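Local coordinates for cell division control protein 73 (Saccharomyces cerevisiae, PDB 3V46) that is a subunit of the Paf1 transcription elongation complex; its Ras-like C-terminal domain, described here, does not bind GTP and promotes the complex's association with chromatin, at residues I68-V73 against Y155-L160; T76-F79 against E83-D86; I91-T94 against W98-N101; I16-S21 against N101-N106. All coordinates share one frame; numbering follows the deposited sequence.

All four contacts belong to the Ras-like C-terminal domain and gather about one mixed sheet, in which strand 16-18 lies between strands 68-73 and 88-92. Contact 1 brings helix 149-166 against one face of that sheet. Contacts 2, 3 and 4 involve the loops after strands 68-73 and 88-92; contacts 3 and 4 share Asn101, and their centres are about 6 Å apart, while the centres of contacts 2 and 4 lie about 9 Å apart. Contact 1 stands further off, its centre about 16 to 17 Å from each of the others. In sequence, contact 2 closes before contact 3 opens, whereas contacts 1 and 4 interleave: contact 1 joins strand 68-73 to the last helix, contact 4 joins strand 16-18 to the loop before helix 108-114.

Contact 1 of 4, residues I68-V73 against Y155-L160; sequences IRFIIV and YFWHSL
Phe70, on strand 68-73, reaches Trp157 and Leu160 of helix 149-166, a helix-on-sheet packing within the Ras-like fold. The side chain of Phe70 leaves the strand toward the helix, and CG then lies anti to the carbonyl carbon (chi1 -63°), which carries the ring across the gap between the two backbones. CB, CG and the two CD atoms stay short of the helix; CG2 of Ile68, two residues back on the strand, rests over one face of the ring near its rim. The far end of the ring makes the contact. Phe70 CE2 meets Trp157 CZ3 at 3.7 Å, approaching the rim of the indole close to the indole plane. The phenyl and the six-membered ring of Trp157 are inclined at 44°, with centroids 5.8 Å apart, an oblique pairing. At the tip, Phe70 CZ lies 3.8 Å from Leu160 CD2, and CE1 of the same ring lies 3.9 Å from that methyl. Leu160 comes to meet the ring from the opposite direction, one helical turn beyond Phe156, whereas Trp157 runs alongside Phe70, pointing the other way. The contact is wholly apolar and buried; the indole NE1 of Trp157 is satisfied elsewhere, by the carbonyl oxygen of Leu36. On the neighbouring strand, Ile17 touches both Phe70 and Leu160. Within the helix, Leu160 N donates to Phe156 O at 2.9 Å.

Contact 2 of 4, residues T76-F79 against E83-D86; sequences TRMF and EYWD
An aromatic cluster of Phe79, Tyr84 and Trp85 forms within the loop joining strands 68-73 and 88-92 of the Ras-like domain. Phe79 closes a type I beta turn that begins at Thr76, and its ring meets both aromatic neighbours. With the six-membered ring of Trp85 it makes a face-to-face stack, centroids 4.2 Å apart and planes inclined by 29°. Phe79 CD2 lies over the indole face, toward its rim, 3.5 Å from Trp85 CE2. Toward Tyr84 the geometry changes: the edge of the tyrosine is turned to the face of Phe79 in an offset edge-to-face pair, the planes at 64°. The CB of Tyr84 also presses on Phe79 CD2 at 3.3 Å, a tight approach. The carbonyl oxygen of Met78 stands over the centre of the Tyr84 ring, 3.4 Å above its plane. The thioether chain of Met78 leaves the backbone with CG between N and the carbonyl carbon (chi1 75°) and bends at its end, bringing CE to the CD1-CE1 side of the same ring. Leu18 of strand 16-18 touches Phe79 and Trp85, joining this partly exposed loop to the sheet, while Tyr103 meets the indole of Trp85. On the turn's first residue, the methyl Thr76 CG2 lies 3.8 Å from Trp85 CH2.

Contact 3 of 4, residues I91-T94 against W98-N101; sequences IFTT and WQFN
The carboxamide of Gln99 bonds at both ends to the backbone of segment 91-94. Gln99 NE2 donates to Phe92 O at 3.1 Å, with an N-H...O angle of 156°. Gln99 OE1 in turn accepts from Thr94 N at 3.0 Å, with an angle of 160°. Neither bond is quite flat, since both donors are tilted out of the carbonyl planes of their acceptors. With the amide gripped through both its oxygen and its nitrogen, rotation of the end group should be restricted. The side chain gets there fully stretched, CG anti to the backbone N and the chain straight beyond it. NE2 has a further bond, to Tyr103 OH. Here strand 88-92 of the Ras-like sheet is giving way to loop, and Gln99, from a short 3-10 segment a few residues on, supplies partners for the backbone there. Carbon atoms close in round the amide. Ile91 CG2 lies 3.5 Å from Gln99 NE2, the two side chains running alongside in opposite senses. Thr93 CA approaches Gln99 OE1 to 3.3 Å. Farther out the packing is apolar: Thr93 CG2 meets the rim of Phe100 in the plane of the ring, 4.0 Å from Phe100 CZ. The hydroxyl of Thr93 bonds instead to Tyr118 O. Phe100 makes edge-to-face contacts with Phe112 and Trp134, and Gln99 CB lies over one face of its ring, toward the rim.

Contact 4 of 4, residues I16-S21 against N101-N106; sequences IILIPS and NNYQWN
Tyr103, Leu18 and Pro20 make the whole of this contact, which joins strand 16-18 of the Ras-like sheet, and the loop directly after it, to the loop leading to helix 108-114. Tyr103 contributes the largest share. Its CG lies anti to the carbonyl carbon (chi1 -74°), which sends the ring toward the strand; the contact is made at CE2, CZ and OH. Leu18 comes from the opposite direction: Leu18 CD1 sits 3.6 Å from Tyr103 CZ and 3.7 Å from CE2 of the same ring, in an oblique approach. Pro20 crosses at an angle instead, and Pro20 CG is 3.8 Å from Tyr103 OH. The phenol oxygen therefore touches two apolar groups, for Leu18 CD1 is 3.7 Å from Tyr103 OH. It is hydrogen-bonded to Gln99 NE2. The side chain of Tyr103 also touches Leu111 of helix 108-114. Chemically, the contact pairs apolar packing with a hydroxyl whose hydrogen bond is made to a neighbouring part of the same loop, so that burying the phenol end against Leu18 and Pro20 need not leave its oxygen without a polar partner.

Contact 1 of 4, residues I68-V73 against Y155-L160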
loop_
_atom_site.group_PDB
_atom_site.type_symbol
_atom_site.label_atom_id
_atom_site.label_comp_id
_atom_site.label_asym_id
_atom_site.label_seq_id
_atom_site.Cartn_x
_atom_site.Cartn_y
_atom_site.Cartn_z
ATOM N N ILE A 68 -14.638 0.031 -6.525
ATOM C CA ILE A 68 -13.481 0.895 -6.699
ATOM C C ILE A 68 -12.370 0.077 -7.343
ATOM O O ILE A 68 -12.102 -1.047 -6.927
ATOM C CB ILE A 68 -12.987 1.465 -5.349
ATOM C CG1 ILE A 68 -14.074 2.312 -4.676
ATOM C CG2 ILE A 68 -11.714 2.286 -5.545
ATOM C CD1 ILE A 68 -14.582 3.472 -5.513
ATOM N N ARG A 69 -11.756 0.630 -8.381
ATOM C CA ARG A 69 -10.658 -0.023 -9.066
ATOM C C ARG A 69 -9.387 0.712 -8.718
ATOM O O ARG A 69 -9.254 1.908 -8.980
ATOM C CB ARG A 69 -10.861 -0.004 -10.578
ATOM C CG ARG A 69 -12.062 -0.809 -11.064
ATOM C CD ARG A 69 -12.144 -0.816 -12.586
ATOM N NE ARG A 69 -13.322 -1.537 -13.050
ATOM C CZ ARG A 69 -13.721 -1.586 -14.318
ATOM N NH1 ARG A 69 -13.036 -0.948 -15.255
ATOM N NH2 ARG A 69 -14.812 -2.269 -14.648
ATOM N N PHE A 70 -8.469 -0.007 -8.089
ATOM C CA PHE A 70 -7.167 0.529 -7.729
ATOM C C PHE A 70 -6.109 0.250 -8.770
ATOM O O PHE A 70 -6.035 -0.841 -9.329
ATOM C CB PHE A 70 -6.694 -0.062 -6.396
ATOM C CG PHE A 70 -7.568 0.290 -5.240
ATOM C CD1 PHE A 70 -7.360 1.462 -4.527
ATOM C CD2 PHE A 70 -8.606 -0.549 -4.856
ATOM C CE1 PHE A 70 -8.173 1.797 -3.455
ATOM C CE2 PHE A 70 -9.414 -0.220 -3.787
ATOM C CZ PHE A 70 -9.199 0.952 -3.088
ATOM N N ILE A 71 -5.282 1.256 -9.005
ATOM C CA ILE A 71 -4.055 1.099 -9.758
ATOM C C ILE A 71 -2.939 0.996 -8.729
ATOM O O ILE A 71 -2.752 1.902 -7.928
ATOM C CB ILE A 71 -3.828 2.315 -10.655
ATOM C CG1 ILE A 71 -4.981 2.439 -11.662
ATOM C CG2 ILE A 71 -2.496 2.213 -11.372
ATOM C CD1 ILE A 71 -5.021 3.769 -12.356
ATOM N N ILE A 72 -2.210 -0.109 -8.745
ATOM C CA ILE A 72 -1.177 -0.377 -7.743
ATOM C C ILE A 72 0.148 -0.470 -8.478
ATOM O O ILE A 72 0.332 -1.322 -9.337
ATOM C CB ILE A 72 -1.469 -1.680 -6.992
ATOM C CG1 ILE A 72 -2.883 -1.626 -6.401
ATOM C CG2 ILE A 72 -0.409 -1.918 -5.906
ATOM C CD1 ILE A 72 -3.314 -2.873 -5.669
ATOM N N VAL A 73 1.054 0.448 -8.179
ATOM C CA VAL A 73 2.269 0.576 -8.963
ATOM C C VAL A 73 3.496 0.609 -8.087
ATOM O O VAL A 73 3.454 1.143 -6.981
ATOM C CB VAL A 73 2.251 1.830 -9.858
ATOM C CG1 VAL A 73 1.317 1.626 -11.021
ATOM C CG2 VAL A 73 1.867 3.082 -9.070
ATOM N N TYR A 155 -8.831 -6.206 8.070
ATOM C CA TYR A 155 -8.519 -4.960 8.748
ATOM C C TYR A 155 -7.889 -3.956 7.793
ATOM O O TYR A 155 -8.174 -2.761 7.851
ATOM C CB TYR A 155 -7.584 -5.200 9.928
ATOM C CG TYR A 155 -7.132 -3.894 10.512
ATOM C CD1 TYR A 155 -7.960 -3.158 11.342
ATOM C CD2 TYR A 155 -5.906 -3.362 10.174
ATOM C CE1 TYR A 155 -7.554 -1.942 11.847
ATOM C CE2 TYR A 155 -5.495 -2.159 10.666
ATOM C CZ TYR A 155 -6.318 -1.446 11.506
ATOM O OH TYR A 155 -5.903 -0.226 12.001
ATOM N N PHE A 156 -7.034 -4.430 6.897
ATOM C CA PHE A 156 -6.420 -3.525 5.949
ATOM C C PHE A 156 -7.483 -2.879 5.083
ATOM O O PHE A 156 -7.482 -1.669 4.888
ATOM C CB PHE A 156 -5.407 -4.215 5.045
ATOM C CG PHE A 156 -4.943 -3.333 3.934
ATOM C CD1 PHE A 156 -3.939 -2.405 4.162
ATOM C CD2 PHE A 156 -5.550 -3.374 2.681
ATOM C CE1 PHE A 156 -3.525 -1.555 3.173
ATOM C CE2 PHE A 156 -5.130 -2.522 1.673
ATOM C CZ PHE A 156 -4.109 -1.611 1.921
ATOM N N TRP A 157 -8.388 -3.685 4.538
ATOM C CA TRP A 157 -9.414 -3.125 3.675
ATOM C C TRP A 157 -10.319 -2.164 4.427
ATOM O O TRP A 157 -10.749 -1.163 3.859
ATOM C CB TRP A 157 -10.237 -4.226 3.013
ATOM C CG TRP A 157 -9.585 -4.885 1.839
ATOM C CD1 TRP A 157 -9.288 -6.207 1.712
ATOM C CD2 TRP A 157 -9.180 -4.265 0.613
ATOM N NE1 TRP A 157 -8.736 -6.454 0.481
ATOM C CE2 TRP A 157 -8.664 -5.279 -0.216
ATOM C CE3 TRP A 157 -9.227 -2.957 0.126
ATOM C CZ2 TRP A 157 -8.178 -5.021 -1.496
ATOM C CZ3 TRP A 157 -8.748 -2.705 -1.146
ATOM C CH2 TRP A 157 -8.236 -3.732 -1.945
ATOM N N HIS A 158 -10.624 -2.465 5.691
ATOM C CA HIS A 158 -11.422 -1.568 6.525
ATOM C C HIS A 158 -10.689 -0.239 6.729
ATOM O O HIS A 158 -11.294 0.828 6.638
ATOM C CB HIS A 158 -11.746 -2.251 7.869
ATOM C CG HIS A 158 -12.291 -1.332 8.918
ATOM N ND1 HIS A 158 -13.640 -1.095 9.072
ATOM C CD2 HIS A 158 -11.669 -0.610 9.881
ATOM C CE1 HIS A 158 -13.827 -0.259 10.079
ATOM N NE2 HIS A 158 -12.647 0.048 10.589
ATOM N N SER A 159 -9.379 -0.318 6.973
ATOM C CA SER A 159 -8.531 0.855 7.165
ATOM C C SER A 159 -8.537 1.712 5.911
ATOM O O SER A 159 -8.666 2.935 5.970
ATOM C CB SER A 159 -7.095 0.418 7.490
ATOM O OG SER A 159 -6.209 1.521 7.523
ATOM N N LEU A 160 -8.420 1.062 4.760
ATOM C CA LEU A 160 -8.389 1.790 3.503
ATOM C C LEU A 160 -9.775 2.362 3.159
ATOM O O LEU A 160 -9.886 3.471 2.652
ATOM C CB LEU A 160 -7.875 0.880 2.393
ATOM C CG LEU A 160 -7.645 1.557 1.049
ATOM C CD1 LEU A 160 -6.703 2.752 1.180
ATOM C CD2 LEU A 160 -7.095 0.551 0.057
#

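Contact 2 of 4, residues T76-F79 against E83-D86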
loop_
_atom_site.group_PDB
_atom_site.type_symbol
_atom_site.label_atom_id
_atom_site.label_comp_id
_atom_site.label_asym_id
_atom_site.label_seq_id
_atom_site.Cartn_x
_atom_site.Cartn_y
_atom_site.Cartn_z
ATOM N N THR A 76 6.812 5.503 -10.312
ATOM C CA THR A 76 6.028 6.712 -10.546
ATOM C C THR A 76 6.095 7.195 -11.989
ATOM O O THR A 76 5.890 8.380 -12.255
ATOM C CB THR A 76 6.463 7.860 -9.610
ATOM O OG1 THR A 76 7.851 8.137 -9.801
ATOM C CG2 THR A 76 6.220 7.492 -8.147
ATOM N N ARG A 77 6.366 6.283 -12.921
ATOM C CA ARG A 77 6.457 6.654 -14.332
ATOM C C ARG A 77 5.122 7.160 -14.898
ATOM O O ARG A 77 5.104 7.954 -15.834
ATOM C CB ARG A 77 6.966 5.471 -15.164
ATOM C CG ARG A 77 8.360 4.988 -14.767
ATOM C CD ARG A 77 8.907 3.936 -15.739
ATOM N NE ARG A 77 8.073 2.732 -15.782
ATOM C CZ ARG A 77 8.195 1.703 -14.946
ATOM N NH1 ARG A 77 7.389 0.655 -15.054
ATOM N NH2 ARG A 77 9.124 1.720 -13.999
ATOM N N MET A 78 4.011 6.702 -14.332
ATOM C CA MET A 78 2.685 7.075 -14.823
ATOM C C MET A 78 2.326 8.512 -14.468
ATOM O O MET A 78 1.333 9.035 -14.959
ATOM C CB MET A 78 1.609 6.146 -14.246
ATOM C CG MET A 78 1.271 6.404 -12.776
ATOM S SD MET A 78 -0.121 5.415 -12.187
ATOM C CE MET A 78 -1.514 6.280 -12.907
ATOM N N PHE A 79 3.124 9.137 -13.610
ATOM C CA PHE A 79 2.781 10.442 -13.056
ATOM C C PHE A 79 3.279 11.557 -13.960
ATOM O O PHE A 79 4.199 12.295 -13.615
ATOM C CB PHE A 79 3.353 10.580 -11.646
ATOM C CG PHE A 79 2.672 9.702 -10.635
ATOM C CD1 PHE A 79 3.010 8.372 -10.512
ATOM C CD2 PHE A 79 1.683 10.211 -9.818
ATOM C CE1 PHE A 79 2.375 7.571 -9.582
ATOM C CE2 PHE A 79 1.054 9.417 -8.899
ATOM C CZ PHE A 79 1.399 8.096 -8.785
ATOM N N GLU A 83 -1.566 16.132 -11.283
ATOM C CA GLU A 83 -2.872 15.736 -10.756
ATOM C C GLU A 83 -2.968 14.232 -10.458
ATOM O O GLU A 83 -3.824 13.810 -9.679
ATOM C CB GLU A 83 -4.018 16.212 -11.660
ATOM C CG GLU A 83 -3.866 15.922 -13.147
ATOM C CD GLU A 83 -5.015 16.507 -13.962
ATOM O OE1 GLU A 83 -5.923 17.114 -13.354
ATOM O OE2 GLU A 83 -5.018 16.361 -15.204
ATOM N N TYR A 84 -2.088 13.428 -11.055
ATOM C CA TYR A 84 -2.011 12.014 -10.715
ATOM C C TYR A 84 -1.711 11.871 -9.228
ATOM O O TYR A 84 -2.176 10.944 -8.573
ATOM C CB TYR A 84 -0.912 11.298 -11.511
ATOM C CG TYR A 84 -1.319 10.815 -12.884
ATOM C CD1 TYR A 84 -1.919 9.576 -13.055
ATOM C CD2 TYR A 84 -1.076 11.582 -14.014
ATOM C CE1 TYR A 84 -2.283 9.124 -14.310
ATOM C CE2 TYR A 84 -1.440 11.141 -15.271
ATOM C CZ TYR A 84 -2.041 9.910 -15.413
ATOM O OH TYR A 84 -2.400 9.461 -16.663
ATOM N N TRP A 85 -0.920 12.789 -8.691
ATOM C CA TRP A 85 -0.544 12.706 -7.285
ATOM C C TRP A 85 -1.734 12.868 -6.347
ATOM O O TRP A 85 -1.728 12.323 -5.246
ATOM C CB TRP A 85 0.549 13.722 -6.957
ATOM C CG TRP A 85 1.855 13.242 -7.444
ATOM C CD1 TRP A 85 2.536 13.658 -8.554
ATOM C CD2 TRP A 85 2.631 12.192 -6.864
ATOM N NE1 TRP A 85 3.699 12.936 -8.688
ATOM C CE2 TRP A 85 3.780 12.031 -7.660
ATOM C CE3 TRP A 85 2.469 11.380 -5.739
ATOM C CZ2 TRP A 85 4.754 11.082 -7.375
ATOM C CZ3 TRP A 85 3.439 10.442 -5.456
ATOM C CH2 TRP A 85 4.572 10.310 -6.264
ATOM N N ASP A 86 -2.757 13.599 -6.778
ATOM C CA ASP A 86 -3.948 13.786 -5.953
ATOM C C ASP A 86 -4.733 12.492 -5.819
ATOM O O ASP A 86 -5.598 12.380 -4.942
ATOM C CB ASP A 86 -4.867 14.854 -6.544
ATOM C CG ASP A 86 -4.245 16.228 -6.554
ATOM O OD1 ASP A 86 -3.463 16.531 -5.632
ATOM O OD2 ASP A 86 -4.552 17.013 -7.485
#

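Contact 3 of 4, residues I91-T94 against W98-N101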
loop_
_atom_site.group_PDB
_atom_site.type_symbol
_atom_site.label_atom_id
_atom_site.label_comp_id
_atom_site.label_asym_id
_atom_site.label_seq_id
_atom_site.Cartn_x
_atom_site.Cartn_y
_atom_site.Cartn_z
ATOM N N ILE A 91 0.207 4.567 0.519
ATOM C CA ILE A 91 1.611 4.362 0.217
ATOM C C ILE A 91 2.152 3.304 1.165
ATOM O O ILE A 91 2.098 3.467 2.392
ATOM C CB ILE A 91 2.407 5.674 0.370
ATOM C CG1 ILE A 91 1.864 6.738 -0.611
ATOM C CG2 ILE A 91 3.899 5.438 0.129
ATOM C CD1 ILE A 91 2.458 8.097 -0.439
ATOM N N PHE A 92 2.645 2.204 0.597
ATOM C CA PHE A 92 3.371 1.213 1.363
ATOM C C PHE A 92 4.823 1.636 1.398
ATOM O O PHE A 92 5.402 1.962 0.358
ATOM C CB PHE A 92 3.258 -0.174 0.724
ATOM C CG PHE A 92 1.908 -0.818 0.865
ATOM C CD1 PHE A 92 0.745 -0.090 0.728
ATOM C CD2 PHE A 92 1.802 -2.161 1.117
ATOM C CE1 PHE A 92 -0.498 -0.703 0.850
ATOM C CE2 PHE A 92 0.564 -2.773 1.231
ATOM C CZ PHE A 92 -0.577 -2.050 1.085
ATOM N N THR A 93 5.429 1.604 2.583
ATOM C CA THR A 93 6.792 2.089 2.741
ATOM C C THR A 93 7.802 0.970 2.943
ATOM O O THR A 93 7.519 -0.051 3.572
ATOM C CB THR A 93 6.909 3.047 3.938
ATOM O OG1 THR A 93 6.515 2.361 5.131
ATOM C CG2 THR A 93 6.030 4.253 3.748
ATOM N N THR A 94 8.991 1.195 2.400
ATOM C CA THR A 94 10.080 0.236 2.457
ATOM C C THR A 94 10.879 0.442 3.716
ATOM O O THR A 94 11.571 -0.456 4.170
ATOM C CB THR A 94 11.058 0.439 1.285
ATOM O OG1 THR A 94 11.612 1.757 1.359
ATOM C CG2 THR A 94 10.344 0.259 -0.045
ATOM N N TRP A 98 14.726 7.711 1.226
ATOM C CA TRP A 98 14.906 8.092 -0.174
ATOM C C TRP A 98 13.739 7.623 -1.048
ATOM O O TRP A 98 13.631 8.029 -2.211
ATOM C CB TRP A 98 16.245 7.571 -0.725
ATOM C CG TRP A 98 16.478 7.858 -2.199
ATOM C CD1 TRP A 98 16.388 6.967 -3.236
ATOM C CD2 TRP A 98 16.840 9.119 -2.789
ATOM N NE1 TRP A 98 16.672 7.594 -4.429
ATOM C CE2 TRP A 98 16.952 8.913 -4.184
ATOM C CE3 TRP A 98 17.076 10.400 -2.277
ATOM C CZ2 TRP A 98 17.286 9.940 -5.068
ATOM C CZ3 TRP A 98 17.416 11.419 -3.159
ATOM C CH2 TRP A 98 17.515 11.183 -4.538
ATOM N N GLN A 99 12.858 6.791 -0.491
ATOM C CA GLN A 99 11.676 6.331 -1.227
ATOM C C GLN A 99 10.913 7.518 -1.814
ATOM O O GLN A 99 10.405 7.448 -2.927
ATOM C CB GLN A 99 10.727 5.499 -0.334
ATOM C CG GLN A 99 9.406 5.195 -1.029
ATOM C CD GLN A 99 8.432 4.354 -0.210
ATOM O OE1 GLN A 99 8.809 3.697 0.759
ATOM N NE2 GLN A 99 7.175 4.342 -0.627
ATOM N N PHE A 100 10.843 8.613 -1.066
ATOM C CA PHE A 100 9.934 9.709 -1.413
ATOM C C PHE A 100 10.582 10.844 -2.214
ATOM O O PHE A 100 9.932 11.847 -2.494
ATOM C CB PHE A 100 9.306 10.268 -0.130
ATOM C CG PHE A 100 9.014 9.209 0.896
ATOM C CD1 PHE A 100 8.065 8.232 0.646
ATOM C CD2 PHE A 100 9.695 9.176 2.101
ATOM C CE1 PHE A 100 7.810 7.243 1.568
ATOM C CE2 PHE A 100 9.425 8.188 3.030
ATOM C CZ PHE A 100 8.487 7.217 2.754
ATOM N N ASN A 101 11.837 10.683 -2.614
ATOM C CA ASN A 101 12.577 11.811 -3.183
ATOM C C ASN A 101 11.933 12.439 -4.424
ATOM O O ASN A 101 11.991 13.656 -4.608
ATOM C CB ASN A 101 14.020 11.417 -3.491
ATOM C CG ASN A 101 14.812 12.572 -4.072
ATOM O OD1 ASN A 101 15.124 12.594 -5.265
ATOM N ND2 ASN A 101 15.118 13.558 -3.232
#

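Contact 4 of 4, residues I16-S21 against N101-N106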
loop_
_atom_site.group_PDB
_atom_site.type_symbol
_atom_site.label_atom_id
_atom_site.label_comp_id
_atom_site.label_asym_id
_atom_site.label_seq_id
_atom_site.Cartn_x
_atom_site.Cartn_y
_atom_site.Cartn_z
ATOM N N ILE A 16 -4.906 5.423 -6.618
ATOM C CA ILE A 16 -3.606 4.810 -6.795
ATOM C C ILE A 16 -2.995 4.425 -5.454
ATOM O O ILE A 16 -3.070 5.182 -4.483
ATOM C CB ILE A 16 -2.658 5.779 -7.517
ATOM C CG1 ILE A 16 -3.246 6.154 -8.886
ATOM C CG2 ILE A 16 -1.284 5.171 -7.668
ATOM C CD1 ILE A 16 -2.546 7.311 -9.584
ATOM N N ILE A 17 -2.396 3.238 -5.411
ATOM C CA ILE A 17 -1.625 2.778 -4.269
ATOM C C ILE A 17 -0.185 2.627 -4.722
ATOM O O ILE A 17 0.091 1.979 -5.729
ATOM C CB ILE A 17 -2.139 1.427 -3.737
ATOM C CG1 ILE A 17 -3.594 1.549 -3.264
ATOM C CG2 ILE A 17 -1.266 0.953 -2.575
ATOM C CD1 ILE A 17 -4.250 0.229 -2.792
ATOM N N LEU A 18 0.740 3.242 -3.999
ATOM C CA LEU A 18 2.157 3.119 -4.335
ATOM C C LEU A 18 2.792 2.044 -3.474
ATOM O O LEU A 18 2.710 2.100 -2.255
ATOM C CB LEU A 18 2.887 4.429 -4.089
ATOM C CG LEU A 18 2.365 5.656 -4.808
ATOM C CD1 LEU A 18 3.256 6.852 -4.495
ATOM C CD2 LEU A 18 2.327 5.388 -6.286
ATOM N N ILE A 19 3.449 1.091 -4.123
ATOM C CA ILE A 19 4.136 0.010 -3.435
ATOM C C ILE A 19 5.479 -0.247 -4.117
ATOM O O ILE A 19 5.680 -1.276 -4.769
ATOM C CB ILE A 19 3.259 -1.264 -3.356
ATOM C CG1 ILE A 19 3.925 -2.320 -2.465
ATOM C CG2 ILE A 19 2.945 -1.809 -4.758
ATOM C CD1 ILE A 19 3.015 -3.454 -2.075
ATOM N N PRO A 20 6.400 0.704 -3.991
ATOM C CA PRO A 20 7.752 0.367 -4.443
ATOM C C PRO A 20 8.341 -0.677 -3.502
ATOM O O PRO A 20 7.831 -0.863 -2.395
ATOM C CB PRO A 20 8.500 1.675 -4.285
ATOM C CG PRO A 20 7.862 2.297 -3.086
ATOM C CD PRO A 20 6.373 1.977 -3.259
ATOM N N SER A 21 9.382 -1.364 -3.930
ATOM C CA SER A 21 9.944 -2.400 -3.088
ATOM C C SER A 21 11.427 -2.205 -2.844
ATOM O O SER A 21 12.128 -1.580 -3.637
ATOM C CB SER A 21 9.703 -3.795 -3.693
ATOM O OG SER A 21 10.372 -3.975 -4.935
ATOM N N ASN A 101 11.837 10.683 -2.614
ATOM C CA ASN A 101 12.577 11.811 -3.183
ATOM C C ASN A 101 11.933 12.439 -4.424
ATOM O O ASN A 101 11.991 13.656 -4.608
ATOM C CB ASN A 101 14.020 11.417 -3.491
ATOM C CG ASN A 101 14.812 12.572 -4.072
ATOM O OD1 ASN A 101 15.124 12.594 -5.265
ATOM N ND2 ASN A 101 15.118 13.558 -3.232
ATOM N N ASN A 102 11.324 11.620 -5.272
ATOM C CA ASN A 102 10.704 12.115 -6.503
ATOM C C ASN A 102 9.179 12.222 -6.403
ATOM O O ASN A 102 8.488 12.402 -7.405
ATOM C CB ASN A 102 11.096 11.218 -7.682
ATOM C CG ASN A 102 10.327 11.543 -8.949
ATOM O OD1 ASN A 102 10.670 12.477 -9.679
ATOM N ND2 ASN A 102 9.277 10.770 -9.216
ATOM N N TYR A 103 8.656 12.122 -5.189
ATOM C CA TYR A 103 7.223 12.256 -4.973
ATOM C C TYR A 103 6.845 13.744 -4.968
ATOM O O TYR A 103 7.686 14.602 -4.701
ATOM C CB TYR A 103 6.821 11.623 -3.634
ATOM C CG TYR A 103 6.792 10.096 -3.566
ATOM C CD1 TYR A 103 7.410 9.301 -4.517
ATOM C CD2 TYR A 103 6.124 9.461 -2.530
ATOM C CE1 TYR A 103 7.369 7.907 -4.428
ATOM C CE2 TYR A 103 6.074 8.083 -2.432
ATOM C CZ TYR A 103 6.694 7.305 -3.378
ATOM O OH TYR A 103 6.615 5.923 -3.255
ATOM N N GLN A 104 5.580 14.052 -5.240
ATOM C CA GLN A 104 5.122 15.440 -5.233
ATOM C C GLN A 104 5.419 16.070 -3.882
ATOM O O GLN A 104 5.876 17.217 -3.803
ATOM C CB GLN A 104 3.620 15.510 -5.500
ATOM C CG GLN A 104 3.084 16.913 -5.577
ATOM C CD GLN A 104 3.692 17.691 -6.722
ATOM O OE1 GLN A 104 3.958 17.139 -7.791
ATOM N NE2 GLN A 104 3.921 18.978 -6.505
ATOM N N TRP A 105 5.131 15.317 -2.823
ATOM C CA TRP A 105 5.431 15.734 -1.460
ATOM C C TRP A 105 6.531 14.814 -0.959
ATOM O O TRP A 105 6.292 13.628 -0.684
ATOM C CB TRP A 105 4.172 15.655 -0.580
ATOM C CG TRP A 105 3.011 16.339 -1.221
ATOM C CD1 TRP A 105 2.777 17.683 -1.267
ATOM C CD2 TRP A 105 1.942 15.719 -1.946
ATOM N NE1 TRP A 105 1.628 17.940 -1.972
ATOM C CE2 TRP A 105 1.091 16.751 -2.395
ATOM C CE3 TRP A 105 1.613 14.392 -2.248
ATOM C CZ2 TRP A 105 -0.063 16.500 -3.134
ATOM C CZ3 TRP A 105 0.469 14.145 -2.979
ATOM C CH2 TRP A 105 -0.354 15.196 -3.417
ATOM N N ASN A 106 7.758 15.329 -0.894
ATOM C CA ASN A 106 8.909 14.437 -0.732
ATOM C C ASN A 106 9.453 14.294 0.691
ATOM O O ASN A 106 10.440 13.593 0.912
ATOM C CB ASN A 106 10.035 14.830 -1.693
ATOM C CG ASN A 106 10.590 16.216 -1.416
ATOM O OD1 ASN A 106 10.281 16.835 -0.401
ATOM N ND2 ASN A 106 11.436 16.701 -2.320
#